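Local coordinates for protein alpha-1,4-endofucoidanase (Mariniflexile fucanivorans, PDB 6DLH) that hydrolyses alpha-1,4-linked fucoidan from within the chain as a family 107 glycoside hydrolase, probably by a retaining mechanism, and carries bound calcium ions, at residues Gly62-Asp66 against Asn582-Thr586; Gly464-Leu470 against Glu490-Phe496. All coordinates share one frame; numbering follows the deposited sequence.

Contact 1. Residues Gly62-Asp66 against Asn582-Thr586; sequences GIRID and NSDDT
Arg64 reaches Thr586 with CG beside the backbone N (chi1 -62°) and the chain bent once, at chi2; the guanidinium arrives with its NE edge turned to the threonine. Thr586 places OG1 anti to its own carbonyl carbon, which brings the hydroxyl into the guanidinium plane. Two nitrogens of the arginine then close on this one oxygen, NE at 3.1 Å and NH2 at 3.2 Å from Thr586 OG1, the NE bond being the straighter at 155°. The hydroxyl passes its own proton on, Thr586 OG1 donating to Asp585 OD1 over 2.8 Å from above the carboxylate plane. At its far end Arg64 turns back on its own loop: NH1 donates to Ile63 O at 2.9 Å and also makes a salt bridge with Asp127, whose carboxylate takes the Gly62 N-H as well.

Alongside the arginine's aliphatic part, Asn582 lays its CB against Arg64 CG, its amide steeply inclined to the guanidinium, and a weak, bent bond links ND2 to Gly62 O. Asp66, at the start of helix 66-71, rests its carboxylate on Ser583 CB, 3.4 Å from OD1. Two waters extend it: one runs from OD2 to Asp584 N, the other from OD1 to Asp585 OD1. In the backbone of 582-586, Asn582 and Ser583 form a classic beta bulge opposite Thr586, both N-H groups pointing at Thr586 O.

The contact thus joins a loop of the domain built on the parallel sheet, presumably the catalytic one, to a hairpin end of an Ig-like domain. Its chemistry is mainly polar, with aliphatic carbons of Arg64, Asn582 and Ser583 packed in between: a cation grips a hydroxyl itself tied to a carboxylate, so Thr586 OG1 bridges opposite charges too far apart for a salt bridge, and their attraction probably steadies its orientation.

Contact 2. Residues Gly464-Leu470 against Glu490-Phe496; sequences GTLPAWL and EASNYTF
Pro467 is the bump and the Tyr494 ring the surface it sits on: CG stands almost exactly over the ring centre, 3.4 Å from the centroid and 7° off the normal, a close CH-pi contact. CD and CB flank it, CD lying 3.5 Å from Tyr494 CD2 and CB over the phenolic end. Thr465 O meets the same ring at its edge, in plane, 3.3 Å from CD2, leaving the tyrosine bordered on two sides by the 464-470 loop. The same proline CB also lies over one face of the Trp469 indole, offset toward its rim.

One residue earlier in the loop, Leu466 makes a second bump. Its CG lies over a face of Phe496, 3.9 Å from the ring centroid, while CD1 reaches in to CD2 of the phenylalanine and Leu470 CD2 adds a looser touch at CZ. Phe496 can offer that face because chi1 of 54° sets its ring between the backbone N and carbonyl carbon. Between the backbones two waters span the gap, one from Thr465 O to Thr495 N, the other from Thr465 N to Thr495 O.

At the far end of the Tyr494 ring, Glu490 OE1 takes two bonds: Trp469 NE1 gives it a straight one of 2.8 Å in the indole plane, on the anti lone pair, and Tyr494 OH one on the syn lone pair. Ser492 holds OE2 through OG and N. A leucine in place of Tyr494 would probably leave Pro467 without its flat seat and Glu490 OE1 short of one donor. In this Ig-like domain, then, one carboxylate collects donors from both segments, which is likely to favour its charged form and fix the indole's rotation.

The two contacts belong to different modules of the same chain and do not touch: their centres are 31 Å apart, their nearest atoms about 20 Å. Contact 1 spans two modules, setting an Ig-like domain against the presumably catalytic part; contact 2 stays within the earlier Ig-like domain, and both its segments fall in the sequence between the two halves of contact 1. Contact 1 lies nearer metal: the Asp585 side chain is about 10 Å from that of the calcium ligand Asp560, and the Arg64 side chain about 8 Å from a bound sodium ion. Contact 2 sits at the surface, its centre about 36 Å from the centre of the chain, away from the calcium sites.

Contact 1. Residues Gly62-Asp66 against Asn582-Thr586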
loop_
_atom_site.group_PDB
_atom_site.type_symbol
_atom_site.label_atom_id
_atom_site.label_comp_id
_atom_site.label_asym_id
_atom_site.label_seq_id
_atom_site.Cartn_x
_atom_site.Cartn_y
_atom_site.Cartn_z
ATOM N N GLY A 62 4.377 1.397 7.747
ATOM C CA GLY A 62 5.233 2.548 7.497
ATOM C C GLY A 62 5.382 2.909 6.017
ATOM O O GLY A 62 6.070 3.872 5.689
ATOM N N ILE A 63 4.735 2.143 5.128
ATOM C CA ILE A 63 4.866 2.356 3.695
ATOM C C ILE A 63 4.001 3.549 3.308
ATOM O O ILE A 63 2.909 3.713 3.847
ATOM C CB ILE A 63 4.527 1.071 2.907
ATOM C CG1 ILE A 63 5.566 -0.030 3.162
ATOM C CG2 ILE A 63 4.333 1.353 1.417
ATOM C CD1 ILE A 63 7.003 0.358 2.847
ATOM N N ARG A 64 4.518 4.387 2.394
ATOM C CA ARG A 64 3.884 5.660 2.080
ATOM C C ARG A 64 3.803 5.850 0.564
ATOM O O ARG A 64 4.668 5.381 -0.165
ATOM C CB ARG A 64 4.648 6.800 2.766
ATOM C CG ARG A 64 4.650 6.721 4.289
ATOM C CD ARG A 64 3.242 6.922 4.821
ATOM N NE ARG A 64 3.138 6.992 6.268
ATOM C CZ ARG A 64 2.679 6.012 7.037
ATOM N NH1 ARG A 64 2.338 4.851 6.501
ATOM N NH2 ARG A 64 2.559 6.195 8.341
ATOM N N ILE A 65 2.769 6.573 0.107
ATOM C CA ILE A 65 2.558 6.819 -1.312
ATOM C C ILE A 65 3.170 8.158 -1.741
ATOM O O ILE A 65 3.066 8.534 -2.911
ATOM C CB ILE A 65 1.058 6.720 -1.666
ATOM C CG1 ILE A 65 0.851 6.531 -3.175
ATOM C CG2 ILE A 65 0.288 7.925 -1.124
ATOM C CD1 ILE A 65 -0.566 6.185 -3.581
ATOM N N ASP A 66 3.823 8.871 -0.808
ATOM C CA ASP A 66 4.222 10.264 -1.000
ATOM C C ASP A 66 5.242 10.450 -2.124
ATOM O O ASP A 66 5.173 11.435 -2.855
ATOM C CB ASP A 66 4.658 10.933 0.309
ATOM C CG ASP A 66 3.507 11.016 1.294
ATOM O OD1 ASP A 66 3.149 9.959 1.856
ATOM O OD2 ASP A 66 2.951 12.123 1.458
ATOM N N ASN A 582 10.017 9.065 5.684
ATOM C CA ASN A 582 9.166 8.337 4.755
ATOM C C ASN A 582 8.205 9.314 4.081
ATOM O O ASN A 582 7.818 9.100 2.935
ATOM C CB ASN A 582 8.406 7.186 5.427
ATOM C CG ASN A 582 9.245 5.951 5.703
ATOM O OD1 ASN A 582 10.423 5.891 5.351
ATOM N ND2 ASN A 582 8.640 4.949 6.326
ATOM N N SER A 583 7.821 10.372 4.809
ATOM C CA SER A 583 6.968 11.431 4.289
ATOM C C SER A 583 6.985 12.636 5.227
ATOM O O SER A 583 7.728 12.661 6.204
ATOM C CB SER A 583 5.557 10.941 4.044
ATOM O OG SER A 583 4.891 10.651 5.261
ATOM N N ASP A 584 6.140 13.626 4.923
ATOM C CA ASP A 584 6.028 14.858 5.687
ATOM C C ASP A 584 5.535 14.598 7.111
ATOM O O ASP A 584 5.643 15.473 7.968
ATOM C CB ASP A 584 5.074 15.842 5.008
ATOM C CG ASP A 584 5.769 16.760 4.018
ATOM O OD1 ASP A 584 6.982 16.560 3.789
ATOM O OD2 ASP A 584 5.089 17.669 3.490
ATOM N N ASP A 585 4.970 13.411 7.357
ATOM C CA ASP A 585 4.345 13.159 8.642
ATOM C C ASP A 585 4.842 11.842 9.227
ATOM O O ASP A 585 4.321 11.391 10.243
ATOM C CB ASP A 585 2.819 13.300 8.556
ATOM C CG ASP A 585 2.087 12.222 7.767
ATOM O OD1 ASP A 585 2.743 11.258 7.309
ATOM O OD2 ASP A 585 0.849 12.353 7.620
ATOM N N THR A 586 5.861 11.241 8.599
ATOM C CA THR A 586 6.268 9.895 8.970
ATOM C C THR A 586 7.776 9.720 8.815
ATOM O O THR A 586 8.333 9.922 7.734
ATOM C CB THR A 586 5.477 8.837 8.183
ATOM O OG1 THR A 586 4.070 9.040 8.343
ATOM C CG2 THR A 586 5.821 7.425 8.599
HETATM O O HOH W 1 4.710 13.964 2.217
HETATM O O HOH W 2 1.724 10.532 4.412
#

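Contact 2. Residues Gly464-Leu470 against Glu490-Phe496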
loop_
_atom_site.group_PDB
_atom_site.type_symbol
_atom_site.label_atom_id
_atom_site.label_comp_id
_atom_site.label_asym_id
_atom_site.label_seq_id
_atom_site.Cartn_x
_atom_site.Cartn_y
_atom_site.Cartn_z
ATOM N N GLY A 464 -19.883 33.635 -3.449
ATOM C CA GLY A 464 -20.374 32.907 -2.290
ATOM C C GLY A 464 -19.947 33.580 -0.987
ATOM O O GLY A 464 -19.784 34.801 -0.949
ATOM N N THR A 465 -19.743 32.767 0.064
ATOM C CA THR A 465 -19.530 33.252 1.421
ATOM C C THR A 465 -18.086 33.001 1.854
ATOM O O THR A 465 -17.742 31.900 2.282
ATOM C CB THR A 465 -20.564 32.648 2.385
ATOM O OG1 THR A 465 -21.859 33.022 1.911
ATOM C CG2 THR A 465 -20.389 33.094 3.821
ATOM N N LEU A 466 -17.266 34.057 1.780
ATOM C CA LEU A 466 -15.839 33.982 2.051
ATOM C C LEU A 466 -15.530 34.595 3.415
ATOM O O LEU A 466 -16.285 35.441 3.902
ATOM C CB LEU A 466 -15.085 34.749 0.960
ATOM C CG LEU A 466 -14.790 33.976 -0.323
ATOM C CD1 LEU A 466 -16.044 33.844 -1.178
ATOM C CD2 LEU A 466 -13.686 34.671 -1.108
ATOM N N PRO A 467 -14.403 34.206 4.064
ATOM C CA PRO A 467 -13.926 34.912 5.255
ATOM C C PRO A 467 -13.684 36.386 4.928
ATOM O O PRO A 467 -13.132 36.711 3.874
ATOM C CB PRO A 467 -12.605 34.202 5.590
ATOM C CG PRO A 467 -12.735 32.825 4.958
ATOM C CD PRO A 467 -13.541 33.066 3.698
ATOM N N ALA A 468 -14.148 37.267 5.827
ATOM C CA ALA A 468 -13.955 38.700 5.693
ATOM C C ALA A 468 -12.460 39.016 5.660
ATOM O O ALA A 468 -12.052 40.040 5.105
ATOM C CB ALA A 468 -14.639 39.418 6.835
ATOM N N TRP A 469 -11.661 38.114 6.255
ATOM C CA TRP A 469 -10.229 38.308 6.425
ATOM C C TRP A 469 -9.430 37.919 5.177
ATOM O O TRP A 469 -8.247 38.245 5.096
ATOM C CB TRP A 469 -9.718 37.587 7.680
ATOM C CG TRP A 469 -10.101 36.142 7.801
ATOM C CD1 TRP A 469 -11.129 35.625 8.538
ATOM C CD2 TRP A 469 -9.436 35.013 7.198
ATOM N NE1 TRP A 469 -11.150 34.259 8.435
ATOM C CE2 TRP A 469 -10.125 33.853 7.621
ATOM C CE3 TRP A 469 -8.329 34.867 6.346
ATOM C CZ2 TRP A 469 -9.754 32.572 7.208
ATOM C CZ3 TRP A 469 -7.961 33.599 5.942
ATOM C CH2 TRP A 469 -8.668 32.469 6.366
ATOM N N LEU A 470 -10.078 37.252 4.209
ATOM C CA LEU A 470 -9.402 36.668 3.056
ATOM C C LEU A 470 -9.304 37.681 1.912
ATOM O O LEU A 470 -10.296 38.306 1.534
ATOM C CB LEU A 470 -10.150 35.401 2.621
ATOM C CG LEU A 470 -9.444 34.517 1.587
ATOM C CD1 LEU A 470 -8.292 33.731 2.208
ATOM C CD2 LEU A 470 -10.434 33.573 0.917
ATOM N N GLU A 490 -12.053 32.873 15.302
ATOM C CA GLU A 490 -12.546 32.206 14.101
ATOM C C GLU A 490 -12.735 30.718 14.391
ATOM O O GLU A 490 -11.813 30.046 14.850
ATOM C CB GLU A 490 -11.627 32.463 12.899
ATOM C CG GLU A 490 -11.958 31.626 11.670
ATOM C CD GLU A 490 -13.177 32.071 10.880
ATOM O OE1 GLU A 490 -13.032 32.967 10.017
ATOM O OE2 GLU A 490 -14.266 31.520 11.126
ATOM N N ALA A 491 -13.953 30.230 14.123
ATOM C CA ALA A 491 -14.360 28.878 14.470
ATOM C C ALA A 491 -15.360 28.345 13.445
ATOM O O ALA A 491 -15.994 27.318 13.670
ATOM C CB ALA A 491 -14.944 28.865 15.863
ATOM N N SER A 492 -15.495 29.047 12.316
ATOM C CA SER A 492 -16.437 28.623 11.295
ATOM C C SER A 492 -15.704 28.038 10.089
ATOM O O SER A 492 -14.581 28.435 9.776
ATOM C CB SER A 492 -17.358 29.748 10.896
ATOM O OG SER A 492 -16.669 30.717 10.121
ATOM N N ASN A 493 -16.370 27.091 9.419
ATOM C CA ASN A 493 -15.902 26.533 8.161
ATOM C C ASN A 493 -16.429 27.389 7.006
ATOM O O ASN A 493 -17.252 28.281 7.209
ATOM C CB ASN A 493 -16.223 25.039 8.073
ATOM C CG ASN A 493 -15.507 24.232 9.137
ATOM O OD1 ASN A 493 -14.587 24.723 9.788
ATOM N ND2 ASN A 493 -15.918 22.988 9.330
ATOM N N TYR A 494 -15.918 27.142 5.793
ATOM C CA TYR A 494 -16.371 27.895 4.634
ATOM C C TYR A 494 -16.541 26.970 3.431
ATOM O O TYR A 494 -15.839 25.970 3.297
ATOM C CB TYR A 494 -15.430 29.064 4.320
ATOM C CG TYR A 494 -15.427 30.192 5.322
ATOM C CD1 TYR A 494 -14.648 30.121 6.466
ATOM C CD2 TYR A 494 -16.182 31.340 5.120
ATOM C CE1 TYR A 494 -14.633 31.147 7.397
ATOM C CE2 TYR A 494 -16.173 32.381 6.038
ATOM C CZ TYR A 494 -15.393 32.282 7.181
ATOM O OH TYR A 494 -15.359 33.285 8.108
ATOM N N THR A 495 -17.501 27.324 2.572
ATOM C CA THR A 495 -17.719 26.674 1.293
ATOM C C THR A 495 -18.056 27.753 0.270
ATOM O O THR A 495 -19.049 28.468 0.419
ATOM C CB THR A 495 -18.839 25.629 1.376
ATOM O OG1 THR A 495 -18.513 24.695 2.407
ATOM C CG2 THR A 495 -19.056 24.898 0.066
ATOM N N PHE A 496 -17.220 27.863 -0.766
ATOM C CA PHE A 496 -17.447 28.853 -1.805
ATOM C C PHE A 496 -16.845 28.388 -3.131
ATOM O O PHE A 496 -16.138 27.383 -3.193
ATOM C CB PHE A 496 -16.912 30.218 -1.362
ATOM C CG PHE A 496 -15.468 30.200 -0.931
ATOM C CD1 PHE A 496 -15.105 29.714 0.316
ATOM C CD2 PHE A 496 -14.468 30.650 -1.782
ATOM C CE1 PHE A 496 -13.773 29.692 0.705
ATOM C CE2 PHE A 496 -13.138 30.640 -1.387
ATOM C CZ PHE A 496 -12.793 30.157 -0.145
HETATM O O HOH W 3 -19.119 29.921 3.228
HETATM O O HOH W 4 -20.766 30.384 -0.519
#